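Local coordinates for hypothetical protein, IPT/TIG domain protein (Bacteroides ovatus, PDB 4HW6) that is of unknown function but probably binds carbohydrate as an auxiliary nutrient-binding protein, joining an IPT/TIG domain to a six-bladed beta-propeller, at residues V52-Y57 against I72-A77; T112-K117 against H424-I429; S364-V369 against A380-S385; A399-P404 against I418-N423. One frame throughout, in Å; residues are numbered along the deposited sequence.

Contact 1: residues V52-Y57 against I72-A77; sequences VTIGGY and ICPSKA
Lys76 lays its CB over one face of the Tyr57 ring, 3.9 Å from the ring centroid and 20° off the normal, a CH-pi contact. The lysine then bends twice on its way out: CD passes near the phenol end, and NZ finishes 3.5 Å from Tyr57 CE2. Tyr57 meets this chain because CG stands anti to its own carbonyl carbon (chi1 -71°), which carries the ring out over the loop, where Lys76 O approaches CE1 to 3.2 Å. At the root of the same side chain, Tyr57 CB rests on Pro74 CG at 3.8 Å. The proline also presents CD to Ile54 CB, while Ile54 CG2 packs 3.7 Å from Ala77 CB. Phe103 lies against Ile54 as well. A type I' turn from Ile54 to Tyr57 joins strands 50-54 and 57-64 and presses Gly55 so near Ala77 C that a CB there would clash. With an alanine at Tyr57, the CH-pi partner of Lys76 would be lost and the lysine chain would probably be freer to swing. No direct hydrogen bond joins the two segments; one water donates to Gly55 O and to Lys76 O, 2.8 Å each. Cohesion of the loop with the hairpin end of this immunoglobulin-like IPT/TIG domain thus rests on apolar and CH-pi packing, with the water supplying the donors that two acceptor carbonyls cannot give each other.

Contact 2: residues T112-K117 against H424-I429; sequences TTFLGK and HRVRKI
The Phe114 ring has Val426 CG1 at its edge, in plane, 3.9 Å from CD2, and Leu115 CG over one face; the Tyr417 ring, from strand 415-420 beyond 425-431, stacks with it. The Arg425 guanidinium takes water 3 in plane at its edge through NE, the water also donating to Gly116 O, and Tyr390 makes a cation-pi contact with it. Thr112 O sits near the plane of the Arg427 guanidinium, at its edge, although the salt bridges of that group go to Asp420 and Asp392. Thr113 lies across both arginine chains. Its chi1 of -59° sets CG2 against Arg425 CD at 3.8 Å and turns OG1 to the Arg427 side, where Tyr390 and Asp392 bond it. A valine in place of Thr113 would probably leave those two without their shared hydroxyl partner. The strands themselves run antiparallel: Thr112 N and Lys428 O pair at 2.8 Å, and Lys428 N returns the bond to Thr112 O. Val426 O then accepts from both Phe114 N (2.9 Å) and Leu115 N (3.2 Å), a classic beta bulge, and Val426 N donates to Leu115 O. This pairing puts a strand from the start of the propeller beside its C-terminal strand, the usual way such rings are closed. Backbone bonds do the joining, while the arginines add polar ties, Arg427 to the neighbouring strand and Arg425 to Asn122.

Contact 3: residues S364-V369 against A380-S385; sequences SHTVRV and AGRGNS
Val367 and Ala380 form an antiparallel hydrogen-bonded pair: Val367 N donates to Ala380 O at 3.0 Å, and Ala380 N donates back to Val367 O at 3.1 Å. Ala380 O is approached by a CA-H group too, Thr366 CA lying 3.2 Å away. A third direct bond comes from a side chain. Arg382 bends at chi3 (75°), bringing NH1 to 2.9 Å from Ser364 O; the bond is nearly straight and lies in the guanidinium plane, though it meets the carbonyl from 23° outside the carbonyl's own plane. Trp324 makes a cation-pi contact with the same arginine. Water 4 adds a bridge, accepting from Arg382 N and donating to His365 O, so this carbonyl gains a donor although Arg382 N is too far for a direct bond. Van der Waals packing is closest where Thr366 CG2 crosses the aliphatic part of Arg382, 3.4 Å from CD. On the other side of the strand Val367 CB and Ala380 CB stand 4.4 Å apart. Gly381 passes so near His365 O that any CB would collide with it. Within the first segment Thr366 OG1 donates to Ser364 OG at 2.7 Å, and Ser364 OG also bonds Asp361; His365 and Thr366 face that aspartate as a G1 beta bulge. Strands 366-370 and 375-380 are neighbours in one antiparallel blade of the beta-propeller, and the contact marks where the chain leaves that blade.

Contact 4: residues A399-P404 against I418-N423; sequences ALFNHP and IGDCDN
Asn402, Asp422 and His403 bury the largest areas here. Asn402 is gripped through its backbone: its N donates to Asp420 OD1 at 2.8 Å, on the syn lone pair, and its O receives Asp422 N at 2.9 Å, nearly along the C=O axis. The Asn402 side chain leans over Asp422, CG lying 3.6 Å from the aspartate CB, with the amide and carboxylate planes 55° apart. OD1 of that amide sits over one face of the His403 ring. His403 and Asp422 run side by side, and ND1 donates to Asp422 OD2 at 2.6 Å. The bond is straight and in the imidazole plane, using the anti lone pair of OD2, yet the carboxylate is turned 59° from the ring. His403 O in turn accepts from Cys421 N. Asp420 is divided between jobs: while OD1 holds the Asn402 backbone, OD2, shared with Arg427, takes Asn423 ND2 at 2.7 Å from above the carboxylate plane. A water joins Asn402 ND2 to Asn423 OD1, binding the two amides. Apart from the polar network, Ile418 CG2 packs on Pro404 CB at 3.8 Å, and Phe401 CE1 lies close to the same methyl. The loop entering strand 404-410 is thus stitched to the turn between strands 415-420 and 425-431, and the run of Asp, Asn, His and Arg in that turn resembles the NHL-type repeats of beta-propellers.

In the fold
Contact 1 stands apart in the IPT/TIG domain, its centre about 27 to 32 Å from those of the other three, and is partly buried with mainly apolar packing and a water bridge. The others sit in the propeller. Contacts 2 and 4 share one sheet, meeting through strands 415-420 and 425-431 and joined by a salt bridge between them; contact 3 belongs to the adjoining sheet. Contacts 3 and 4 are buried, and touch through Gly383 N to Ala399 O and through His365 beside His403. Contact 2 is partly buried and meets contact 3 through packing of Ile429. Backbone ladder bonds dominate contact 2, whereas side-chain polar bonds weigh more in contact 4.

Contact 1: residues V52-Y57 against I72-A77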
loop_
_atom_site.group_PDB
_atom_site.type_symbol
_atom_site.label_atom_id
_atom_site.label_comp_id
_atom_site.label_asym_id
_atom_site.label_seq_id
_atom_site.Cartn_x
_atom_site.Cartn_y
_atom_site.Cartn_z
ATOM N N VAL A 52 -2.579 31.654 -11.843
ATOM C CA VAL A 52 -3.596 30.641 -12.037
ATOM C C VAL A 52 -3.257 29.431 -11.150
ATOM O O VAL A 52 -2.109 29.017 -11.088
ATOM C CB VAL A 52 -3.677 30.195 -13.519
ATOM C CG1 VAL A 52 -4.729 29.106 -13.703
ATOM C CG2 VAL A 52 -4.021 31.387 -14.409
ATOM N N THR A 53 -4.252 28.902 -10.449
ATOM C CA THR A 53 -4.120 27.620 -9.783
ATOM C C THR A 53 -5.237 26.701 -10.258
ATOM O O THR A 53 -6.365 27.147 -10.522
ATOM C CB THR A 53 -4.155 27.749 -8.242
ATOM O OG1 THR A 53 -5.408 28.311 -7.819
ATOM C CG2 THR A 53 -3.011 28.620 -7.756
ATOM N N ILE A 54 -4.898 25.422 -10.378
ATOM C CA ILE A 54 -5.847 24.355 -10.684
ATOM C C ILE A 54 -5.754 23.341 -9.554
ATOM O O ILE A 54 -4.674 22.799 -9.258
ATOM C CB ILE A 54 -5.575 23.712 -12.055
ATOM C CG1 ILE A 54 -5.544 24.798 -13.139
ATOM C CG2 ILE A 54 -6.618 22.644 -12.362
ATOM C CD1 ILE A 54 -5.539 24.259 -14.562
ATOM N N GLY A 55 -6.876 23.140 -8.871
ATOM C CA GLY A 55 -6.909 22.306 -7.686
ATOM C C GLY A 55 -5.989 22.787 -6.568
ATOM O O GLY A 55 -5.567 21.995 -5.747
ATOM N N GLY A 56 -5.695 24.092 -6.533
ATOM C CA GLY A 56 -4.809 24.667 -5.519
ATOM C C GLY A 56 -3.336 24.763 -5.900
ATOM O O GLY A 56 -2.560 25.416 -5.203
ATOM N N TYR A 57 -2.948 24.130 -7.005
ATOM C CA TYR A 57 -1.550 24.117 -7.436
ATOM C C TYR A 57 -1.262 25.139 -8.544
ATOM O O TYR A 57 -2.029 25.229 -9.509
ATOM C CB TYR A 57 -1.177 22.709 -7.886
ATOM C CG TYR A 57 -1.103 21.770 -6.689
ATOM C CD1 TYR A 57 -2.227 21.061 -6.265
ATOM C CD2 TYR A 57 0.070 21.620 -5.975
ATOM C CE1 TYR A 57 -2.177 20.230 -5.161
ATOM C CE2 TYR A 57 0.131 20.796 -4.864
ATOM C CZ TYR A 57 -0.993 20.105 -4.464
ATOM O OH TYR A 57 -0.934 19.277 -3.376
ATOM N N ILE A 72 -0.614 25.889 -18.243
ATOM C CA ILE A 72 -0.237 24.481 -18.260
ATOM C C ILE A 72 -0.724 23.816 -16.984
ATOM O O ILE A 72 -0.388 24.248 -15.865
ATOM C CB ILE A 72 1.295 24.331 -18.381
ATOM C CG1 ILE A 72 1.788 24.957 -19.688
ATOM C CG2 ILE A 72 1.730 22.868 -18.316
ATOM C CD1 ILE A 72 3.299 24.899 -19.825
ATOM N N CYS A 73 -1.520 22.764 -17.138
ATOM C CA CYS A 73 -2.055 22.035 -15.993
ATOM C C CYS A 73 -0.924 21.424 -15.150
ATOM O O CYS A 73 -0.055 20.736 -15.687
ATOM C CB CYS A 73 -2.975 20.904 -16.464
ATOM S SG CYS A 73 -3.800 20.080 -15.092
ATOM N N PRO A 74 -0.938 21.671 -13.829
ATOM C CA PRO A 74 0.080 21.127 -12.939
ATOM C C PRO A 74 -0.251 19.696 -12.522
ATOM O O PRO A 74 -1.375 19.238 -12.732
ATOM C CB PRO A 74 -0.031 22.043 -11.721
ATOM C CG PRO A 74 -1.486 22.328 -11.646
ATOM C CD PRO A 74 -1.919 22.487 -13.083
ATOM N N SER A 75 0.693 18.997 -11.913
ATOM C CA SER A 75 0.361 17.710 -11.317
ATOM C C SER A 75 -0.428 17.978 -10.034
ATOM O O SER A 75 -0.418 19.096 -9.502
ATOM C CB SER A 75 1.619 16.872 -11.050
ATOM O OG SER A 75 2.530 17.588 -10.255
ATOM N N LYS A 76 -1.118 16.949 -9.561
ATOM C CA LYS A 76 -1.873 16.973 -8.308
ATOM C C LYS A 76 -3.098 17.904 -8.321
ATOM O O LYS A 76 -3.551 18.322 -7.266
ATOM C CB LYS A 76 -0.969 17.311 -7.104
ATOM C CG LYS A 76 0.308 16.476 -6.994
ATOM C CD LYS A 76 0.980 16.663 -5.632
ATOM C CE LYS A 76 2.443 17.093 -5.743
ATOM N NZ LYS A 76 2.624 18.566 -5.955
ATOM N N ALA A 77 -3.656 18.174 -9.502
ATOM C CA ALA A 77 -4.813 19.070 -9.648
ATOM C C ALA A 77 -6.166 18.402 -9.348
ATOM O O ALA A 77 -7.193 18.825 -9.873
ATOM C CB ALA A 77 -4.826 19.655 -11.052
HETATM O O HOH W 1 -5.895 19.230 -6.088
#

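Contact 2: residues T112-K117 against H424-I429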
loop_
_atom_site.group_PDB
_atom_site.type_symbol
_atom_site.label_atom_id
_atom_site.label_comp_id
_atom_site.label_asym_id
_atom_site.label_seq_id
_atom_site.Cartn_x
_atom_site.Cartn_y
_atom_site.Cartn_z
ATOM N N THR A 112 6.834 3.615 -8.720
ATOM C CA THR A 112 8.069 4.360 -8.534
ATOM C C THR A 112 8.943 3.625 -7.489
ATOM O O THR A 112 8.496 2.652 -6.873
ATOM C CB THR A 112 7.838 5.809 -8.075
ATOM O OG1 THR A 112 6.987 5.841 -6.920
ATOM C CG2 THR A 112 7.240 6.639 -9.187
ATOM N N THR A 113 10.175 4.087 -7.303
ATOM C CA THR A 113 11.049 3.536 -6.267
ATOM C C THR A 113 11.115 4.499 -5.086
ATOM O O THR A 113 11.481 5.651 -5.256
ATOM C CB THR A 113 12.450 3.229 -6.832
ATOM O OG1 THR A 113 12.300 2.282 -7.909
ATOM C CG2 THR A 113 13.367 2.661 -5.738
ATOM N N PHE A 114 10.734 4.006 -3.905
ATOM C CA PHE A 114 10.642 4.795 -2.688
ATOM C C PHE A 114 11.919 4.709 -1.835
ATOM O O PHE A 114 12.490 5.740 -1.462
ATOM C CB PHE A 114 9.409 4.338 -1.900
ATOM C CG PHE A 114 9.230 5.011 -0.561
ATOM C CD1 PHE A 114 9.353 6.381 -0.428
ATOM C CD2 PHE A 114 8.907 4.258 0.555
ATOM C CE1 PHE A 114 9.199 6.990 0.816
ATOM C CE2 PHE A 114 8.738 4.860 1.788
ATOM C CZ PHE A 114 8.892 6.216 1.915
ATOM N N LEU A 115 12.378 3.493 -1.553
ATOM C CA LEU A 115 13.584 3.313 -0.743
ATOM C C LEU A 115 14.466 2.202 -1.279
ATOM O O LEU A 115 13.971 1.182 -1.794
ATOM C CB LEU A 115 13.221 2.976 0.702
ATOM C CG LEU A 115 12.453 4.011 1.514
ATOM C CD1 LEU A 115 11.807 3.348 2.720
ATOM C CD2 LEU A 115 13.372 5.160 1.936
ATOM N N GLY A 116 15.774 2.407 -1.108
ATOM C CA GLY A 116 16.787 1.425 -1.468
ATOM C C GLY A 116 17.551 1.834 -2.699
ATOM O O GLY A 116 16.940 2.246 -3.704
ATOM N N LYS A 117 18.885 1.701 -2.635
ATOM C CA LYS A 117 19.759 2.037 -3.760
ATOM C C LYS A 117 20.832 0.963 -3.859
ATOM O O LYS A 117 21.323 0.479 -2.847
ATOM C CB LYS A 117 20.405 3.405 -3.552
ATOM C CG LYS A 117 19.382 4.540 -3.495
ATOM C CD LYS A 117 20.070 5.848 -3.144
ATOM C CE LYS A 117 19.131 7.041 -3.231
ATOM N NZ LYS A 117 19.884 8.294 -2.946
ATOM N N HIS A 424 15.482 -5.528 -4.057
ATOM C CA HIS A 424 16.039 -5.021 -2.807
ATOM C C HIS A 424 15.589 -3.612 -2.503
ATOM O O HIS A 424 16.284 -2.857 -1.825
ATOM C CB HIS A 424 17.546 -5.202 -2.839
ATOM C CG HIS A 424 17.932 -6.636 -3.062
ATOM N ND1 HIS A 424 17.787 -7.597 -2.081
ATOM C CD2 HIS A 424 18.374 -7.283 -4.168
ATOM C CE1 HIS A 424 18.127 -8.780 -2.576
ATOM N NE2 HIS A 424 18.486 -8.616 -3.840
ATOM N N ARG A 425 14.369 -3.307 -2.948
ATOM C CA ARG A 425 13.811 -1.979 -2.830
ATOM C C ARG A 425 12.372 -2.027 -2.362
ATOM O O ARG A 425 11.645 -2.992 -2.658
ATOM C CB ARG A 425 13.848 -1.283 -4.193
ATOM C CG ARG A 425 15.232 -0.896 -4.702
ATOM C CD ARG A 425 15.106 -0.697 -6.193
ATOM N NE ARG A 425 16.300 -0.239 -6.877
ATOM C CZ ARG A 425 17.084 -0.985 -7.662
ATOM N NH1 ARG A 425 16.917 -2.311 -7.819
ATOM N NH2 ARG A 425 18.099 -0.370 -8.281
ATOM N N VAL A 426 11.960 -0.949 -1.693
ATOM C CA VAL A 426 10.545 -0.644 -1.504
ATOM C C VAL A 426 10.069 0.191 -2.691
ATOM O O VAL A 426 10.575 1.292 -2.951
ATOM C CB VAL A 426 10.273 0.128 -0.197
ATOM C CG1 VAL A 426 8.782 0.386 -0.043
ATOM C CG2 VAL A 426 10.809 -0.632 1.008
ATOM N N ARG A 427 9.091 -0.339 -3.403
ATOM C CA ARG A 427 8.477 0.333 -4.533
ATOM C C ARG A 427 7.196 1.017 -4.027
ATOM O O ARG A 427 6.639 0.643 -2.987
ATOM C CB ARG A 427 8.137 -0.659 -5.639
ATOM C CG ARG A 427 9.267 -1.581 -6.085
ATOM C CD ARG A 427 10.346 -0.872 -6.873
ATOM N NE ARG A 427 9.955 -0.510 -8.235
ATOM C CZ ARG A 427 9.771 -1.353 -9.254
ATOM N NH1 ARG A 427 9.982 -2.639 -9.145
ATOM N NH2 ARG A 427 9.418 -0.880 -10.428
ATOM N N LYS A 428 6.775 2.048 -4.739
ATOM C CA LYS A 428 5.538 2.763 -4.424
ATOM C C LYS A 428 4.582 2.707 -5.610
ATOM O O LYS A 428 5.004 2.811 -6.761
ATOM C CB LYS A 428 5.869 4.193 -4.055
ATOM C CG LYS A 428 4.694 5.106 -3.727
ATOM C CD LYS A 428 5.282 6.441 -3.254
ATOM C CE LYS A 428 4.302 7.577 -3.266
ATOM N NZ LYS A 428 5.010 8.834 -2.841
ATOM N N ILE A 429 3.296 2.507 -5.326
ATOM C CA ILE A 429 2.257 2.644 -6.357
ATOM C C ILE A 429 1.363 3.805 -5.939
ATOM O O ILE A 429 0.762 3.775 -4.868
ATOM C CB ILE A 429 1.412 1.359 -6.555
ATOM C CG1 ILE A 429 2.300 0.148 -6.886
ATOM C CG2 ILE A 429 0.374 1.597 -7.660
ATOM C CD1 ILE A 429 1.540 -1.165 -7.027
HETATM O O HOH W 2 4.393 5.887 -7.442
HETATM O O HOH W 3 17.174 2.500 -6.417
#

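Contact 3: residues S364-V369 against A380-S385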
loop_
_atom_site.group_PDB
_atom_site.type_symbol
_atom_site.label_atom_id
_atom_site.label_comp_id
_atom_site.label_asym_id
_atom_site.label_seq_id
_atom_site.Cartn_x
_atom_site.Cartn_y
_atom_site.Cartn_z
ATOM N N SER A 364 4.619 -14.791 -10.042
ATOM C CA SER A 364 4.182 -14.173 -11.285
ATOM C C SER A 364 4.673 -12.730 -11.407
ATOM O O SER A 364 4.486 -12.101 -12.456
ATOM C CB SER A 364 2.659 -14.205 -11.437
ATOM O OG SER A 364 2.050 -13.328 -10.517
ATOM N N HIS A 365 5.301 -12.231 -10.335
ATOM C CA HIS A 365 5.905 -10.891 -10.258
ATOM C C HIS A 365 4.875 -9.774 -10.412
ATOM O O HIS A 365 5.131 -8.738 -11.060
ATOM C CB HIS A 365 7.056 -10.746 -11.248
ATOM C CG HIS A 365 8.039 -11.875 -11.170
ATOM N ND1 HIS A 365 9.055 -11.908 -10.235
ATOM C CD2 HIS A 365 8.176 -12.993 -11.922
ATOM C CE1 HIS A 365 9.762 -13.009 -10.407
ATOM N NE2 HIS A 365 9.228 -13.707 -11.397
ATOM N N THR A 366 3.726 -9.957 -9.763
ATOM C CA THR A 366 2.640 -9.004 -9.856
ATOM C C THR A 366 2.051 -8.634 -8.499
ATOM O O THR A 366 2.207 -9.347 -7.486
ATOM C CB THR A 366 1.502 -9.549 -10.751
ATOM O OG1 THR A 366 1.052 -10.815 -10.236
ATOM C CG2 THR A 366 1.971 -9.724 -12.190
ATOM N N VAL A 367 1.366 -7.505 -8.496
ATOM C CA VAL A 367 0.402 -7.167 -7.476
ATOM C C VAL A 367 -0.971 -7.448 -8.097
ATOM O O VAL A 367 -1.260 -7.003 -9.220
ATOM C CB VAL A 367 0.516 -5.695 -7.036
ATOM C CG1 VAL A 367 -0.560 -5.364 -5.993
ATOM C CG2 VAL A 367 1.924 -5.399 -6.464
ATOM N N ARG A 368 -1.796 -8.217 -7.388
ATOM C CA ARG A 368 -3.084 -8.677 -7.900
ATOM C C ARG A 368 -4.175 -8.262 -6.937
ATOM O O ARG A 368 -3.884 -7.857 -5.808
ATOM C CB ARG A 368 -3.055 -10.193 -8.176
ATOM C CG ARG A 368 -1.956 -10.527 -9.182
ATOM C CD ARG A 368 -1.817 -11.989 -9.543
ATOM N NE ARG A 368 -2.836 -12.389 -10.501
ATOM C CZ ARG A 368 -3.015 -13.654 -10.863
ATOM N NH1 ARG A 368 -2.216 -14.595 -10.378
ATOM N NH2 ARG A 368 -3.952 -13.985 -11.717
ATOM N N VAL A 369 -5.429 -8.353 -7.390
ATOM C CA VAL A 369 -6.572 -7.982 -6.564
ATOM C C VAL A 369 -7.566 -9.104 -6.578
ATOM O O VAL A 369 -7.880 -9.630 -7.653
ATOM C CB VAL A 369 -7.245 -6.707 -7.072
ATOM C CG1 VAL A 369 -8.334 -6.268 -6.099
ATOM C CG2 VAL A 369 -6.228 -5.603 -7.241
ATOM N N ALA A 380 -0.646 -4.615 -11.128
ATOM C CA ALA A 380 0.649 -4.083 -11.553
ATOM C C ALA A 380 1.668 -5.185 -11.831
ATOM O O ALA A 380 1.666 -6.221 -11.151
ATOM C CB ALA A 380 1.177 -3.099 -10.492
ATOM N N GLY A 381 2.547 -4.934 -12.802
ATOM C CA GLY A 381 3.656 -5.836 -13.126
ATOM C C GLY A 381 3.512 -6.464 -14.486
ATOM O O GLY A 381 2.485 -6.286 -15.151
ATOM N N ARG A 382 4.558 -7.183 -14.890
ATOM C CA ARG A 382 4.643 -7.895 -16.168
ATOM C C ARG A 382 4.509 -6.936 -17.376
ATOM O O ARG A 382 3.949 -7.284 -18.425
ATOM C CB ARG A 382 3.616 -9.030 -16.219
ATOM C CG ARG A 382 3.807 -10.048 -15.109
ATOM C CD ARG A 382 2.741 -11.108 -15.161
ATOM N NE ARG A 382 2.942 -12.072 -16.233
ATOM C CZ ARG A 382 3.614 -13.220 -16.098
ATOM N NH1 ARG A 382 4.232 -13.505 -14.959
ATOM N NH2 ARG A 382 3.710 -14.062 -17.127
ATOM N N GLY A 383 5.049 -5.737 -17.211
ATOM C CA GLY A 383 5.105 -4.756 -18.290
ATOM C C GLY A 383 6.161 -5.073 -19.331
ATOM O O GLY A 383 6.951 -6.005 -19.182
ATOM N N ASN A 384 6.162 -4.310 -20.419
ATOM C CA ASN A 384 7.236 -4.408 -21.430
ATOM C C ASN A 384 7.305 -5.835 -22.056
ATOM O O ASN A 384 8.342 -6.243 -22.532
ATOM C CB ASN A 384 8.612 -4.003 -20.801
ATOM C CG ASN A 384 8.896 -2.491 -20.855
ATOM O OD1 ASN A 384 8.736 -1.740 -19.857
ATOM N ND2 ASN A 384 9.333 -2.033 -22.018
ATOM N N SER A 385 6.193 -6.578 -22.042
ATOM C CA SER A 385 6.124 -7.979 -22.527
ATOM C C SER A 385 7.107 -8.932 -21.844
ATOM O O SER A 385 7.584 -9.896 -22.459
ATOM C CB SER A 385 6.314 -8.048 -24.053
ATOM O OG SER A 385 5.532 -7.066 -24.702
HETATM O O HOH W 4 6.692 -7.769 -13.064
#

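Contact 4: residues A399-P404 against I418-N423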
loop_
_atom_site.group_PDB
_atom_site.type_symbol
_atom_site.label_atom_id
_atom_site.label_comp_id
_atom_site.label_asym_id
_atom_site.label_seq_id
_atom_site.Cartn_x
_atom_site.Cartn_y
_atom_site.Cartn_z
ATOM N N ALA A 399 5.687 -1.400 -15.950
ATOM C CA ALA A 399 6.315 -1.732 -14.686
ATOM C C ALA A 399 6.670 -3.206 -14.580
ATOM O O ALA A 399 5.903 -4.093 -15.026
ATOM C CB ALA A 399 5.436 -1.348 -13.527
ATOM N N LEU A 400 7.825 -3.441 -13.951
ATOM C CA LEU A 400 8.344 -4.776 -13.660
ATOM C C LEU A 400 8.842 -4.839 -12.228
ATOM O O LEU A 400 9.511 -3.906 -11.734
ATOM C CB LEU A 400 9.486 -5.156 -14.612
ATOM C CG LEU A 400 9.047 -5.488 -16.031
ATOM C CD1 LEU A 400 10.241 -5.502 -16.993
ATOM C CD2 LEU A 400 8.269 -6.819 -16.082
ATOM N N PHE A 401 8.513 -5.949 -11.583
ATOM C CA PHE A 401 8.965 -6.276 -10.254
ATOM C C PHE A 401 9.793 -7.552 -10.342
ATOM O O PHE A 401 9.797 -8.248 -11.355
ATOM C CB PHE A 401 7.798 -6.613 -9.339
ATOM C CG PHE A 401 6.810 -5.477 -9.136
ATOM C CD1 PHE A 401 7.085 -4.453 -8.249
ATOM C CD2 PHE A 401 5.596 -5.478 -9.799
ATOM C CE1 PHE A 401 6.167 -3.422 -8.041
ATOM C CE2 PHE A 401 4.679 -4.458 -9.591
ATOM C CZ PHE A 401 4.972 -3.430 -8.711
ATOM N N ASN A 402 10.414 -7.904 -9.232
ATOM C CA ASN A 402 11.165 -9.176 -9.153
ATOM C C ASN A 402 10.971 -9.737 -7.762
ATOM O O ASN A 402 11.651 -9.319 -6.807
ATOM C CB ASN A 402 12.658 -8.972 -9.458
ATOM C CG ASN A 402 13.402 -10.272 -9.660
ATOM O OD1 ASN A 402 12.858 -11.358 -9.388
ATOM N ND2 ASN A 402 14.645 -10.182 -10.179
ATOM N N HIS A 403 10.028 -10.663 -7.667
ATOM C CA HIS A 403 9.590 -11.262 -6.402
ATOM C C HIS A 403 8.980 -10.245 -5.440
ATOM O O HIS A 403 9.407 -10.084 -4.289
ATOM C CB HIS A 403 10.723 -12.077 -5.782
ATOM C CG HIS A 403 11.057 -13.292 -6.568
ATOM N ND1 HIS A 403 12.342 -13.767 -6.693
ATOM C CD2 HIS A 403 10.270 -14.148 -7.266
ATOM C CE1 HIS A 403 12.332 -14.859 -7.446
ATOM N NE2 HIS A 403 11.086 -15.120 -7.794
ATOM N N PRO A 404 7.935 -9.548 -5.907
ATOM C CA PRO A 404 7.217 -8.718 -4.971
ATOM C C PRO A 404 6.576 -9.597 -3.914
ATOM O O PRO A 404 5.928 -10.580 -4.267
ATOM C CB PRO A 404 6.154 -8.050 -5.843
ATOM C CG PRO A 404 5.939 -8.963 -6.987
ATOM C CD PRO A 404 7.229 -9.706 -7.186
ATOM N N ILE A 418 5.392 -1.611 -1.809
ATOM C CA ILE A 418 5.622 -2.989 -2.190
ATOM C C ILE A 418 7.061 -3.364 -1.872
ATOM O O ILE A 418 7.991 -2.675 -2.309
ATOM C CB ILE A 418 5.438 -3.196 -3.711
ATOM C CG1 ILE A 418 4.074 -2.641 -4.183
ATOM C CG2 ILE A 418 5.632 -4.680 -4.081
ATOM C CD1 ILE A 418 2.869 -3.346 -3.602
ATOM N N GLY A 419 7.240 -4.450 -1.123
ATOM C CA GLY A 419 8.558 -4.993 -0.856
ATOM C C GLY A 419 8.943 -5.882 -2.008
ATOM O O GLY A 419 8.473 -7.029 -2.134
ATOM N N ASP A 420 9.791 -5.336 -2.862
ATOM C CA ASP A 420 10.172 -5.958 -4.118
ATOM C C ASP A 420 11.500 -6.671 -3.873
ATOM O O ASP A 420 12.579 -6.134 -4.121
ATOM C CB ASP A 420 10.259 -4.857 -5.159
ATOM C CG ASP A 420 10.398 -5.365 -6.572
ATOM O OD1 ASP A 420 10.094 -6.536 -6.810
ATOM O OD2 ASP A 420 10.730 -4.530 -7.458
ATOM N N CYS A 421 11.388 -7.908 -3.375
ATOM C CA CYS A 421 12.490 -8.558 -2.682
ATOM C C CYS A 421 13.764 -8.749 -3.479
ATOM O O CYS A 421 14.824 -8.438 -2.970
ATOM C CB CYS A 421 12.058 -9.894 -2.080
ATOM S SG CYS A 421 11.048 -9.592 -0.640
ATOM N N ASP A 422 13.670 -9.213 -4.722
ATOM C CA ASP A 422 14.875 -9.419 -5.528
ATOM C C ASP A 422 15.359 -8.187 -6.328
ATOM O O ASP A 422 16.381 -8.220 -7.022
ATOM C CB ASP A 422 14.738 -10.713 -6.327
ATOM C CG ASP A 422 15.168 -11.938 -5.500
ATOM O OD1 ASP A 422 16.248 -11.884 -4.865
ATOM O OD2 ASP A 422 14.466 -12.958 -5.492
ATOM N N ASN A 423 14.700 -7.059 -6.105
ATOM C CA ASN A 423 15.247 -5.755 -6.461
ATOM C C ASN A 423 15.744 -4.989 -5.249
ATOM O O ASN A 423 16.332 -3.932 -5.385
ATOM C CB ASN A 423 14.202 -4.926 -7.209
ATOM C CG ASN A 423 13.982 -5.430 -8.608
ATOM O OD1 ASN A 423 14.944 -5.859 -9.274
ATOM N ND2 ASN A 423 12.731 -5.418 -9.060
HETATM O O HOH W 5 15.335 -7.551 -11.372
#